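Local coordinates for protein TRAP dicarboxylate transporter, DctP subunit (Ochrobactrum anthropi, PDB 4P47) that probably binds a small solute, perhaps a dicarboxylate, in the periplasm and delivers it to the membrane components of a TRAP transporter, at residues 30-35 with 246-251; 53-58 with 63-68; 185-190 with 306-311; 159-164 with 168-173. All coordinates share one frame; numbering follows the deposited sequence. Where two conformers were deposited one is given.

Interaction 1 (30-35 with 246-251); sequences QTIKFA and KKFWDR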
loop_
_atom_site.group_PDB
_atom_site.type_symbol
_atom_site.label_atom_id
_atom_site.label_comp_id
_atom_site.label_asym_id
_atom_site.label_seq_id
_atom_site.Cartn_x
_atom_site.Cartn_y
_atom_site.Cartn_z
ATOM N N GLN A 30 11.256 8.471 27.154
ATOM C CA GLN A 30 10.052 7.842 26.594
ATOM C C GLN A 30 10.428 6.512 25.959
ATOM O O GLN A 30 11.551 6.320 25.482
ATOM C CB GLN A 30 9.396 8.728 25.538
ATOM C CG GLN A 30 9.012 10.132 26.010
ATOM C CD GLN A 30 7.810 10.171 26.958
ATOM O OE1 GLN A 30 7.108 9.177 27.156
ATOM N NE2 GLN A 30 7.570 11.335 27.536
ATOM N N THR A 31 9.490 5.582 25.955
ATOM C CA THR A 31 9.705 4.332 25.252
ATOM C C THR A 31 8.565 4.145 24.281
ATOM O O THR A 31 7.398 4.277 24.635
ATOM C CB THR A 31 9.788 3.127 26.205
ATOM O OG1 THR A 31 10.887 3.308 27.102
ATOM C CG2 THR A 31 10.004 1.833 25.425
ATOM N N ILE A 32 8.927 3.856 23.043
ATOM C CA ILE A 32 7.962 3.663 21.997
ATOM C C ILE A 32 8.106 2.271 21.411
ATOM O O ILE A 32 9.157 1.942 20.860
ATOM C CB ILE A 32 8.185 4.673 20.871
ATOM C CG1 ILE A 32 7.923 6.093 21.363
ATOM C CG2 ILE A 32 7.289 4.329 19.685
ATOM C CD1 ILE A 32 8.193 7.178 20.301
ATOM N N LYS A 33 7.065 1.455 21.536
ATOM C CA LYS A 33 7.015 0.159 20.870
ATOM C C LYS A 33 6.407 0.366 19.486
ATOM O O LYS A 33 5.331 0.936 19.369
ATOM C CB LYS A 33 6.180 -0.829 21.689
ATOM C CG LYS A 33 6.711 -1.053 23.098
ATOM C CD LYS A 33 5.856 -2.033 23.912
ATOM C CE LYS A 33 6.399 -2.229 25.329
ATOM N NZ LYS A 33 5.654 -3.265 26.107
ATOM N N PHE A 34 7.101 -0.097 18.448
ATOM C CA PHE A 34 6.717 0.144 17.057
ATOM C C PHE A 34 6.598 -1.210 16.374
ATOM O O PHE A 34 7.609 -1.877 16.113
ATOM C CB PHE A 34 7.811 1.018 16.417
ATOM C CG PHE A 34 7.520 1.550 15.030
ATOM C CD1 PHE A 34 6.358 1.278 14.352
ATOM C CD2 PHE A 34 8.444 2.367 14.437
ATOM C CE1 PHE A 34 6.138 1.801 13.049
ATOM C CE2 PHE A 34 8.243 2.891 13.179
ATOM C CZ PHE A 34 7.079 2.612 12.481
ATOM N N ALA A 35 5.359 -1.613 16.116
ATOM C CA ALA A 35 5.061 -2.945 15.602
ATOM C C ALA A 35 4.764 -2.919 14.103
ATOM O O ALA A 35 4.218 -1.953 13.578
ATOM C CB ALA A 35 3.868 -3.493 16.325
ATOM N N LYS A 246 -3.110 7.887 20.088
ATOM C CA LYS A 246 -3.456 9.214 20.622
ATOM C C LYS A 246 -3.306 9.285 22.152
ATOM O O LYS A 246 -2.876 10.306 22.683
ATOM C CB LYS A 246 -4.860 9.628 20.200
ATOM C CG LYS A 246 -5.284 11.003 20.716
ATOM C CD LYS A 246 -6.590 11.450 20.078
ATOM C CE LYS A 246 -6.931 12.895 20.463
ATOM N NZ LYS A 246 -7.114 13.041 21.936
ATOM N N LYS A 247 -3.649 8.209 22.852
ATOM C CA LYS A 247 -3.474 8.171 24.310
ATOM C C LYS A 247 -2.018 8.508 24.673
ATOM O O LYS A 247 -1.745 9.296 25.573
ATOM C CB LYS A 247 -3.867 6.792 24.831
ATOM C CG LYS A 247 -3.940 6.660 26.332
ATOM C CD LYS A 247 -4.783 5.443 26.713
ATOM C CE LYS A 247 -4.825 5.226 28.220
ATOM N NZ LYS A 247 -5.037 6.498 28.961
ATOM N N PHE A 248 -1.071 7.903 23.959
ATOM C CA PHE A 248 0.353 8.193 24.152
ATOM C C PHE A 248 0.781 9.604 23.702
ATOM O O PHE A 248 1.467 10.326 24.427
ATOM C CB PHE A 248 1.189 7.133 23.411
ATOM C CG PHE A 248 2.676 7.303 23.559
ATOM C CD1 PHE A 248 3.299 6.971 24.752
ATOM C CD2 PHE A 248 3.462 7.741 22.503
ATOM C CE1 PHE A 248 4.672 7.098 24.899
ATOM C CE2 PHE A 248 4.839 7.882 22.658
ATOM C CZ PHE A 248 5.435 7.565 23.859
ATOM N N TRP A 249 0.370 9.986 22.498
ATOM C CA TRP A 249 0.637 11.307 21.932
ATOM C C TRP A 249 0.203 12.429 22.861
ATOM O O TRP A 249 0.936 13.386 23.029
ATOM C CB TRP A 249 -0.126 11.418 20.612
ATOM C CG TRP A 249 0.164 12.590 19.750
ATOM C CD1 TRP A 249 -0.669 13.652 19.509
ATOM C CD2 TRP A 249 1.340 12.818 18.972
ATOM N NE1 TRP A 249 -0.078 14.514 18.624
ATOM C CE2 TRP A 249 1.153 14.025 18.276
ATOM C CE3 TRP A 249 2.528 12.105 18.772
ATOM C CZ2 TRP A 249 2.105 14.546 17.419
ATOM C CZ3 TRP A 249 3.471 12.636 17.910
ATOM C CH2 TRP A 249 3.249 13.832 17.244
ATOM N N ASP A 250 -0.969 12.287 23.476
ATOM C CA ASP A 250 -1.515 13.344 24.332
ATOM C C ASP A 250 -0.668 13.582 25.565
ATOM O O ASP A 250 -0.741 14.653 26.168
ATOM C CB ASP A 250 -2.963 13.034 24.716
ATOM C CG ASP A 250 -3.938 13.317 23.589
ATOM O OD1 ASP A 250 -3.578 14.059 22.655
ATOM O OD2 ASP A 250 -5.075 12.826 23.662
ATOM N N ARG A 251 0.152 12.605 25.930
ATOM C CA ARG A 251 1.043 12.751 27.078
ATOM C C ARG A 251 2.377 13.384 26.710
ATOM O O ARG A 251 3.179 13.679 27.579
ATOM C CB ARG A 251 1.317 11.401 27.728
ATOM C CG ARG A 251 0.155 10.791 28.456
ATOM C CD ARG A 251 0.482 9.342 28.795
ATOM N NE ARG A 251 -0.245 8.849 29.961
ATOM C CZ ARG A 251 -1.560 8.650 30.003
ATOM N NH1 ARG A 251 -2.314 8.918 28.943
ATOM N NH2 ARG A 251 -2.122 8.192 31.112
HETATM O O HOH W 1 5.082 11.505 29.092
#
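Strand 30-35 and the helical turn at 246-249 come together at a single point, with the CA atoms of Ile32 and Phe248 9.1 Å apart, a gap that the Phe248 side chain bridges. With CG anti to the backbone N (chi1 -179°), its ring reaches out from the helix and lays its far end against three consecutive strand residues. CE2 rests on the Ile32 side chain at 3.8 Å from CG1, the two side chains crossing at about a right angle. CZ lies 3.9 Å from the carbonyl oxygen of Thr31, and CE1 is equally far from OE1 of Gln30. The Gln30 chain bends at chi2 (-72°), bringing OE1 near the ring; the amide and ring planes are 86° apart. Its NE2 is hydrogen-bonded to Glu256 OE2 and also donates to a water, 2.9 Å away, which in turn donates to Arg251 O; no direct hydrogen bond crosses the contact, and this water bridges the two segments. Replacing Phe248 by an alanine removes the ring and is likely to leave Ile32 CG1 without its aromatic neighbour and open a gap between strand and helix. Further strand contacts come from the sheet, where Ile32 pairs with Asn64 and Lys66. The arrangement is that of a helix packed by one aromatic residue onto a parallel strand of the alpha/beta lobe of a family 7 solute-binding protein.

Interaction 2 (53-58 with 63-68); sequences ELVKEK and INVKLF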
loop_
_atom_site.group_PDB
_atom_site.type_symbol
_atom_site.label_atom_id
_atom_site.label_comp_id
_atom_site.label_asym_id
_atom_site.label_seq_id
_atom_site.Cartn_x
_atom_site.Cartn_y
_atom_site.Cartn_z
ATOM N N GLU A 53 16.540 5.199 14.558
ATOM C CA GLU A 53 17.849 5.821 14.689
ATOM C C GLU A 53 17.753 7.333 14.717
ATOM O O GLU A 53 18.441 8.001 15.494
ATOM C CB GLU A 53 18.760 5.370 13.557
ATOM C CG GLU A 53 20.128 6.039 13.556
ATOM C CD GLU A 53 20.955 5.818 14.843
ATOM O OE1 GLU A 53 20.771 4.788 15.537
ATOM O OE2 GLU A 53 21.817 6.681 15.170
ATOM N N LEU A 54 16.884 7.884 13.879
ATOM C CA LEU A 54 16.676 9.327 13.865
ATOM C C LEU A 54 16.085 9.814 15.177
ATOM O O LEU A 54 16.468 10.853 15.696
ATOM C CB LEU A 54 15.776 9.722 12.691
ATOM C CG LEU A 54 16.409 9.513 11.317
ATOM C CD1 LEU A 54 15.358 9.801 10.238
ATOM C CD2 LEU A 54 17.634 10.391 11.152
ATOM N N VAL A 55 15.146 9.081 15.739
ATOM C CA VAL A 55 14.587 9.471 17.008
ATOM C C VAL A 55 15.644 9.422 18.131
ATOM O O VAL A 55 15.701 10.300 18.997
ATOM C CB VAL A 55 13.366 8.581 17.351
ATOM C CG1 VAL A 55 12.905 8.806 18.770
ATOM C CG2 VAL A 55 12.216 8.871 16.376
ATOM N N LYS A 56 16.470 8.383 18.121
ATOM C CA LYS A 56 17.536 8.219 19.092
ATOM C C LYS A 56 18.497 9.407 19.016
ATOM O O LYS A 56 18.882 9.964 20.040
ATOM C CB LYS A 56 18.244 6.900 18.801
ATOM C CG LYS A 56 19.440 6.587 19.695
ATOM C CD LYS A 56 19.830 5.114 19.486
ATOM C CE LYS A 56 20.882 4.625 20.460
ATOM N NZ LYS A 56 22.173 5.247 20.162
ATOM N N GLU A 57 18.856 9.807 17.804
ATOM C CA GLU A 57 19.795 10.904 17.602
ATOM C C GLU A 57 19.182 12.223 18.038
ATOM O O GLU A 57 19.754 12.956 18.851
ATOM C CB GLU A 57 20.238 10.967 16.137
ATOM C CG GLU A 57 21.140 9.810 15.728
ATOM C CD GLU A 57 21.343 9.709 14.221
ATOM O OE1 GLU A 57 20.839 10.579 13.468
ATOM O OE2 GLU A 57 21.982 8.732 13.773
ATOM N N LYS A 58 17.983 12.505 17.543
ATOM C CA LYS A 58 17.370 13.808 17.765
ATOM C C LYS A 58 17.013 14.023 19.209
ATOM O O LYS A 58 16.985 15.161 19.674
ATOM C CB LYS A 58 16.099 13.923 16.921
ATOM C CG LYS A 58 16.349 14.067 15.448
ATOM C CD LYS A 58 15.011 13.935 14.685
ATOM C CE LYS A 58 15.172 14.082 13.186
ATOM N NZ LYS A 58 15.358 15.474 12.740
ATOM N N ILE A 63 14.432 9.269 23.911
ATOM C CA ILE A 63 13.322 8.514 23.336
ATOM C C ILE A 63 13.919 7.302 22.653
ATOM O O ILE A 63 14.766 7.439 21.757
ATOM C CB ILE A 63 12.492 9.354 22.333
ATOM C CG1 ILE A 63 12.001 10.646 22.976
ATOM C CG2 ILE A 63 11.308 8.528 21.804
ATOM C CD1 ILE A 63 11.320 11.553 22.005
ATOM N N ASN A 64 13.495 6.124 23.094
ATOM C CA ASN A 64 13.951 4.871 22.520
ATOM C C ASN A 64 12.820 4.172 21.805
ATOM O O ASN A 64 11.784 3.912 22.403
ATOM C CB ASN A 64 14.494 3.955 23.623
ATOM C CG ASN A 64 14.788 2.547 23.141
ATOM O OD1 ASN A 64 15.673 2.330 22.313
ATOM N ND2 ASN A 64 14.063 1.577 23.685
ATOM N N VAL A 65 13.044 3.848 20.540
ATOM C CA VAL A 65 12.053 3.143 19.731
ATOM C C VAL A 65 12.466 1.689 19.643
ATOM O O VAL A 65 13.544 1.378 19.152
ATOM C CB VAL A 65 11.961 3.758 18.337
ATOM C CG1 VAL A 65 10.909 3.045 17.502
ATOM C CG2 VAL A 65 11.660 5.241 18.439
ATOM N N LYS A 66 11.627 0.818 20.181
ATOM C CA LYS A 66 11.843 -0.622 20.167
ATOM C C LYS A 66 10.954 -1.265 19.104
ATOM O O LYS A 66 9.726 -1.119 19.136
ATOM C CB LYS A 66 11.514 -1.176 21.550
ATOM C CG LYS A 66 11.724 -2.642 21.719
ATOM C CD LYS A 66 11.527 -3.009 23.176
ATOM C CE LYS A 66 11.698 -4.482 23.431
ATOM N NZ LYS A 66 11.516 -4.705 24.905
ATOM N N LEU A 67 11.573 -1.992 18.178
ATOM C CA LEU A 67 10.857 -2.568 17.027
ATOM C C LEU A 67 10.282 -3.943 17.325
ATOM O O LEU A 67 10.952 -4.786 17.955
ATOM C CB LEU A 67 11.777 -2.645 15.803
ATOM C CG LEU A 67 12.451 -1.345 15.380
ATOM C CD1 LEU A 67 13.091 -1.559 14.021
ATOM C CD2 LEU A 67 11.480 -0.168 15.340
ATOM N N PHE A 68 9.062 -4.184 16.864
ATOM C CA PHE A 68 8.414 -5.485 16.990
ATOM C C PHE A 68 7.970 -5.887 15.603
ATOM O O PHE A 68 6.778 -5.835 15.273
ATOM C CB PHE A 68 7.210 -5.450 17.935
ATOM C CG PHE A 68 7.570 -5.289 19.383
ATOM C CD1 PHE A 68 7.950 -4.052 19.877
ATOM C CD2 PHE A 68 7.508 -6.364 20.265
ATOM C CE1 PHE A 68 8.259 -3.881 21.225
ATOM C CE2 PHE A 68 7.820 -6.202 21.598
ATOM C CZ PHE A 68 8.209 -4.972 22.079
#
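Val55 of helix 53-58 sets one methyl group against Ile63 and Val65, two residues of strand 63-68 whose side chains serve the same helix. The segments belong to a beta-alpha-beta unit made of strand 30-35, helix 43-58 and strand 63-68, in which the two strands are parallel neighbours and the helix connects them in the chain, running back roughly antiparallel to strand 63-68. The axes bear this out: they approach to 7.3 Å, and their N-to-C directions are 166° apart. Within that frame Val55 is turned so that CG1 is anti to the backbone N (chi1 170°), which carries this methyl toward the strand. The side chains of Val55 and Ile63 cross at about a right angle, and CG1 meets the beta-branched start of the isoleucine, touching both CB and CG2, while the CG1 arm of Ile63 takes no part. Val65 reaches the same valine with CG2, which sits 3.8 Å from Val55 CG1 and nearly as close to its CB. One helix residue is therefore held against two strand residues that are next but one to each other. Beyond Val55, Lys56 adds a lighter touch, its CA lying 3.9 Å from the carbonyl oxygen of Ile63. Ala263 of helix 254-288 also packs on Val55, and Phe51 and Ala52 continue the cover over Val65. The contact is apolar, with no hydrogen bond between the segments, and its tightest point is Val55 CG1 to Ile63 CG2, at 3.4 Å shorter than usual van der Waals contact.

Interaction 3 (185-190 with 306-311); sequences NALGAN and DAVKPI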
loop_
_atom_site.group_PDB
_atom_site.type_symbol
_atom_site.label_atom_id
_atom_site.label_comp_id
_atom_site.label_asym_id
_atom_site.label_seq_id
_atom_site.Cartn_x
_atom_site.Cartn_y
_atom_site.Cartn_z
ATOM N N ASN A 185 -14.450 -8.509 -10.697
ATOM C CA ASN A 185 -15.695 -8.865 -11.408
ATOM C C ASN A 185 -15.938 -7.920 -12.577
ATOM O O ASN A 185 -16.335 -8.359 -13.645
ATOM C CB ASN A 185 -16.904 -8.883 -10.479
ATOM C CG ASN A 185 -17.026 -10.154 -9.713
ATOM O OD1 ASN A 185 -17.437 -11.178 -10.241
ATOM N ND2 ASN A 185 -16.674 -10.113 -8.454
ATOM N N ALA A 186 -15.713 -6.625 -12.392
ATOM C CA ALA A 186 -15.880 -5.656 -13.474
ATOM C C ALA A 186 -14.944 -5.951 -14.642
ATOM O O ALA A 186 -15.246 -5.621 -15.799
ATOM C CB ALA A 186 -15.639 -4.228 -12.957
ATOM N N LEU A 187 -13.792 -6.545 -14.338
ATOM C CA LEU A 187 -12.808 -6.914 -15.361
ATOM C C LEU A 187 -13.121 -8.265 -16.021
ATOM O O LEU A 187 -12.379 -8.693 -16.919
ATOM C CB LEU A 187 -11.407 -6.940 -14.753
ATOM C CG LEU A 187 -10.835 -5.602 -14.289
ATOM C CD1 LEU A 187 -9.571 -5.817 -13.461
ATOM C CD2 LEU A 187 -10.581 -4.695 -15.475
ATOM N N GLY A 188 -14.181 -8.933 -15.576
ATOM C CA GLY A 188 -14.561 -10.219 -16.145
ATOM C C GLY A 188 -13.936 -11.452 -15.507
ATOM O O GLY A 188 -14.130 -12.573 -16.000
ATOM N N ALA A 189 -13.209 -11.267 -14.408
ATOM C CA ALA A 189 -12.543 -12.365 -13.722
ATOM C C ALA A 189 -13.434 -12.887 -12.618
ATOM O O ALA A 189 -14.401 -12.238 -12.226
ATOM C CB ALA A 189 -11.202 -11.911 -13.129
ATOM N N ASN A 190 -13.075 -14.056 -12.108
ATOM C CA ASN A 190 -13.596 -14.579 -10.855
ATOM C C ASN A 190 -12.633 -14.154 -9.758
ATOM O O ASN A 190 -11.424 -14.403 -9.883
ATOM C CB ASN A 190 -13.674 -16.098 -10.891
ATOM C CG ASN A 190 -14.890 -16.612 -11.632
ATOM O OD1 ASN A 190 -15.721 -15.848 -12.102
ATOM N ND2 ASN A 190 -15.016 -17.930 -11.699
ATOM N N ASP A 306 -11.615 3.284 -17.303
ATOM C CA ASP A 306 -12.923 3.709 -17.806
ATOM C C ASP A 306 -13.907 2.541 -17.815
ATOM O O ASP A 306 -15.093 2.718 -17.546
ATOM C CB ASP A 306 -12.811 4.334 -19.200
ATOM C CG ASP A 306 -12.109 5.696 -19.182
ATOM O OD1 ASP A 306 -11.930 6.273 -18.095
ATOM O OD2 ASP A 306 -11.742 6.181 -20.270
ATOM N N ALA A 307 -13.427 1.335 -18.099
ATOM C CA ALA A 307 -14.291 0.168 -18.130
ATOM C C ALA A 307 -14.823 -0.185 -16.750
ATOM O O ALA A 307 -15.925 -0.714 -16.622
ATOM C CB ALA A 307 -13.567 -1.028 -18.751
ATOM N N VAL A 308 -14.063 0.117 -15.705
ATOM C CA VAL A 308 -14.493 -0.255 -14.372
ATOM C C VAL A 308 -15.153 0.897 -13.614
ATOM O O VAL A 308 -15.821 0.678 -12.606
ATOM C CB VAL A 308 -13.351 -0.900 -13.519
ATOM C CG1 VAL A 308 -12.753 -2.087 -14.274
ATOM C CG2 VAL A 308 -12.273 0.096 -13.151
ATOM N N LYS A 309 -15.030 2.119 -14.125
ATOM C CA LYS A 309 -15.544 3.275 -13.413
ATOM C C LYS A 309 -17.019 3.169 -13.002
ATOM O O LYS A 309 -17.360 3.521 -11.875
ATOM C CB LYS A 309 -15.358 4.538 -14.252
ATOM C CG LYS A 309 -15.845 5.780 -13.518
ATOM C CD LYS A 309 -15.568 7.060 -14.285
ATOM C CE LYS A 309 -15.862 8.294 -13.429
ATOM N NZ LYS A 309 -17.302 8.374 -13.031
ATOM N N PRO A 310 -17.908 2.732 -13.910
ATOM C CA PRO A 310 -19.317 2.708 -13.475
ATOM C C PRO A 310 -19.578 1.771 -12.286
ATOM O O PRO A 310 -20.516 1.998 -11.517
ATOM C CB PRO A 310 -20.075 2.230 -14.720
ATOM C CG PRO A 310 -19.154 2.535 -15.879
ATOM C CD PRO A 310 -17.754 2.359 -15.325
ATOM N N ILE A 311 -18.756 0.739 -12.138
ATOM C CA ILE A 311 -18.854 -0.167 -11.004
ATOM C C ILE A 311 -18.256 0.505 -9.766
ATOM O O ILE A 311 -18.875 0.541 -8.707
ATOM C CB ILE A 311 -18.135 -1.509 -11.299
ATOM C CG1 ILE A 311 -18.929 -2.339 -12.312
ATOM C CG2 ILE A 311 -17.966 -2.326 -10.030
ATOM C CD1 ILE A 311 -18.722 -1.934 -13.765
HETATM O O HOH W 2 -16.698 -3.548 -16.930
#
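Ala186, at the end of helix 178-186, fits its methyl between Val308 and Ile311 of helix 298-312, and this is the close part of the contact. Its CB lies 3.8 Å from Val308 CG1 and equally far from Ile311 CG1; the CA atoms of Ala186 and Val308 are only 5.6 Å apart, an approach suited to so small a side chain. Leu187 joins from the buried side, where CD2 comes to 3.6 Å from the same Val308 methyl, the nearest side-chain approach between the segments. That methyl, placed anti to the carbonyl carbon (chi1 -55°), thus meets both residues.

The other side is looser. Ala307 CB points toward 185-190 yet stays 5.7 Å from its nearest atom there, Ala186 O, and a water links the backbones, donating to Ala186 O at 2.8 Å and to Ala307 O at 3.0 Å. The helix ends just after, in a Schellman motif at Gly188. No direct hydrogen bond joins the segments, so their cohesion rests on apolar methyl contacts, with the water satisfying two carbonyl oxygens at the margin.

Interaction 4 (159-164 with 168-173); sequences HPVAKL and AGLKIR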
loop_
_atom_site.group_PDB
_atom_site.type_symbol
_atom_site.label_atom_id
_atom_site.label_comp_id
_atom_site.label_asym_id
_atom_site.label_seq_id
_atom_site.Cartn_x
_atom_site.Cartn_y
_atom_site.Cartn_z
ATOM N N HIS A 159 -2.215 -17.047 -20.107
ATOM C CA HIS A 159 -1.777 -16.259 -21.268
ATOM C C HIS A 159 -1.439 -14.844 -20.846
ATOM O O HIS A 159 -1.888 -14.394 -19.794
ATOM C CB HIS A 159 -2.857 -16.213 -22.349
ATOM C CG HIS A 159 -4.195 -15.766 -21.844
ATOM N ND1 HIS A 159 -5.278 -16.615 -21.745
ATOM C CD2 HIS A 159 -4.619 -14.566 -21.388
ATOM C CE1 HIS A 159 -6.313 -15.952 -21.269
ATOM N NE2 HIS A 159 -5.939 -14.706 -21.036
ATOM N N PRO A 160 -0.663 -14.111 -21.662
ATOM C CA PRO A 160 -0.377 -12.727 -21.282
ATOM C C PRO A 160 -1.661 -11.889 -21.152
ATOM O O PRO A 160 -2.638 -12.105 -21.884
ATOM C CB PRO A 160 0.496 -12.216 -22.442
ATOM C CG PRO A 160 1.078 -13.437 -23.065
ATOM C CD PRO A 160 0.082 -14.529 -22.861
ATOM N N VAL A 161 -1.658 -10.954 -20.209
ATOM C CA VAL A 161 -2.744 -9.998 -20.051
ATOM C C VAL A 161 -2.283 -8.606 -20.471
ATOM O O VAL A 161 -1.421 -7.968 -19.842
ATOM C CB VAL A 161 -3.249 -9.993 -18.614
ATOM C CG1 VAL A 161 -4.164 -8.795 -18.393
ATOM C CG2 VAL A 161 -3.964 -11.292 -18.319
ATOM N N ALA A 162 -2.875 -8.112 -21.547
ATOM C CA ALA A 162 -2.522 -6.791 -22.061
ATOM C C ALA A 162 -3.733 -5.850 -22.167
ATOM O O ALA A 162 -3.590 -4.658 -22.483
ATOM C CB ALA A 162 -1.828 -6.945 -23.403
ATOM N N LYS A 163 -4.921 -6.383 -21.916
ATOM C CA LYS A 163 -6.163 -5.652 -22.112
ATOM C C LYS A 163 -7.288 -6.418 -21.432
ATOM O O LYS A 163 -7.115 -7.562 -21.019
ATOM C CB LYS A 163 -6.454 -5.498 -23.613
ATOM C CG LYS A 163 -6.645 -6.816 -24.346
ATOM C CD LYS A 163 -6.903 -6.625 -25.832
ATOM C CE LYS A 163 -6.976 -7.957 -26.550
ATOM N NZ LYS A 163 -5.665 -8.658 -26.510
ATOM N N LEU A 164 -8.437 -5.761 -21.306
ATOM C CA LEU A 164 -9.602 -6.294 -20.615
ATOM C C LEU A 164 -10.012 -7.694 -21.066
ATOM O O LEU A 164 -10.262 -8.592 -20.255
ATOM C CB LEU A 164 -10.766 -5.315 -20.833
ATOM C CG LEU A 164 -12.127 -5.700 -20.264
ATOM C CD1 LEU A 164 -12.041 -5.750 -18.779
ATOM C CD2 LEU A 164 -13.201 -4.714 -20.701
ATOM N N ALA A 168 -10.881 -11.789 -19.104
ATOM C CA ALA A 168 -12.171 -12.477 -19.116
ATOM C C ALA A 168 -12.038 -13.941 -18.735
ATOM O O ALA A 168 -11.291 -14.685 -19.352
ATOM C CB ALA A 168 -12.825 -12.355 -20.507
ATOM N N GLY A 169 -12.778 -14.348 -17.707
ATOM C CA GLY A 169 -12.880 -15.733 -17.306
ATOM C C GLY A 169 -11.749 -16.265 -16.444
ATOM O O GLY A 169 -11.820 -17.393 -15.962
ATOM N N LEU A 170 -10.700 -15.477 -16.239
ATOM C CA LEU A 170 -9.603 -15.936 -15.399
ATOM C C LEU A 170 -10.038 -16.049 -13.947
ATOM O O LEU A 170 -10.758 -15.189 -13.435
ATOM C CB LEU A 170 -8.397 -15.011 -15.465
ATOM C CG LEU A 170 -7.673 -14.890 -16.799
ATOM C CD1 LEU A 170 -6.507 -13.915 -16.690
ATOM C CD2 LEU A 170 -7.192 -16.248 -17.278
ATOM N N LYS A 171 -9.575 -17.108 -13.288
ATOM C CA LYS A 171 -9.837 -17.338 -11.870
ATOM C C LYS A 171 -8.644 -16.784 -11.107
ATOM O O LYS A 171 -7.574 -17.393 -11.077
ATOM C CB LYS A 171 -10.035 -18.833 -11.603
ATOM C CG LYS A 171 -11.272 -19.387 -12.303
ATOM C CD LYS A 171 -11.372 -20.905 -12.218
ATOM C CE LYS A 171 -12.696 -21.414 -12.758
ATOM N NZ LYS A 171 -12.896 -22.863 -12.483
ATOM N N ILE A 172 -8.834 -15.604 -10.528
ATOM C CA ILE A 172 -7.749 -14.856 -9.903
ATOM C C ILE A 172 -7.972 -14.772 -8.399
ATOM O O ILE A 172 -9.012 -14.298 -7.954
ATOM C CB ILE A 172 -7.665 -13.419 -10.469
ATOM C CG1 ILE A 172 -7.495 -13.440 -11.999
ATOM C CG2 ILE A 172 -6.522 -12.641 -9.788
ATOM C CD1 ILE A 172 -6.236 -14.152 -12.521
ATOM N N ARG A 173 -7.015 -15.252 -7.610
ATOM C CA ARG A 173 -7.079 -15.083 -6.158
ATOM C C ARG A 173 -6.887 -13.601 -5.857
ATOM O O ARG A 173 -5.868 -12.995 -6.228
ATOM C CB ARG A 173 -5.995 -15.902 -5.459
ATOM C CG ARG A 173 -6.116 -15.937 -3.947
ATOM C CD ARG A 173 -5.481 -14.747 -3.243
ATOM N NE ARG A 173 -5.351 -15.024 -1.817
ATOM C CZ ARG A 173 -4.713 -14.250 -0.947
ATOM N NH1 ARG A 173 -4.113 -13.137 -1.361
ATOM N NH2 ARG A 173 -4.669 -14.599 0.334
#
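Leu170 reaches from just before strand 171-173 into the loop at 159-164, and its two methyl groups touch different residues there. From CB, which points toward the loop, the chain runs to CG anti to the carbonyl carbon (chi1 -65°). Neither CB nor CG comes within 4.2 Å of the other segment; both serve to carry the fork forward. At the fork the branches part: CD1 lies 4.0 Å from Val161 CG2, the two side chains lying alongside with their tips pointing opposite ways, while CD2 comes to 4.1 Å from CE1 of His159, approaching the imidazole at a slant. These distances describe ordinary van der Waals contact without strain. A chi1 of 53° sets CG of His159 between the backbone N and the carbonyl carbon and turns the ring toward Leu170; its rotation is fixed further by a hydrogen bond from NE2 to the carbonyl oxygen of Asp166. That residue also receives Ala162 N and pairs with Lys163. At the other end the backbones meet where Ala168 N gives a weak hydrogen bond to Leu164 O, 3.5 Å long and bent to 134°, spanning the short helix 164-167. The whole is a loop-helix-strand connection folded back on itself around one leucine, leading into the parallel strand 171-173, a neighbour of strands 190-192 and 210-213 in the alpha/beta fold of this solute-binding protein.

How the interactions relate
The four contacts form two groups on opposite sides of the chain's centre. Interactions 1 and 2, with centres about 12 Å apart, share the parallel strands 30-35 and 63-68, joined by backbone pairing such as Ile32 O to Lys66 N. Interactions 3 and 4, their centres also about 12 Å apart, meet where Gly188 O faces Gly169 N, next to the pairing of strands 171-173 and 190-192. Between the groups the centres lie about 42 to 45 Å apart, although strands of interactions 1, 2 and 4 belong to one mixed sheet. Along the chain, interactions 2 and 4 are nested inside the loop closed by interaction 1, which interaction 3 crosses, so returning chain segments complete both ends of this elongated binding protein.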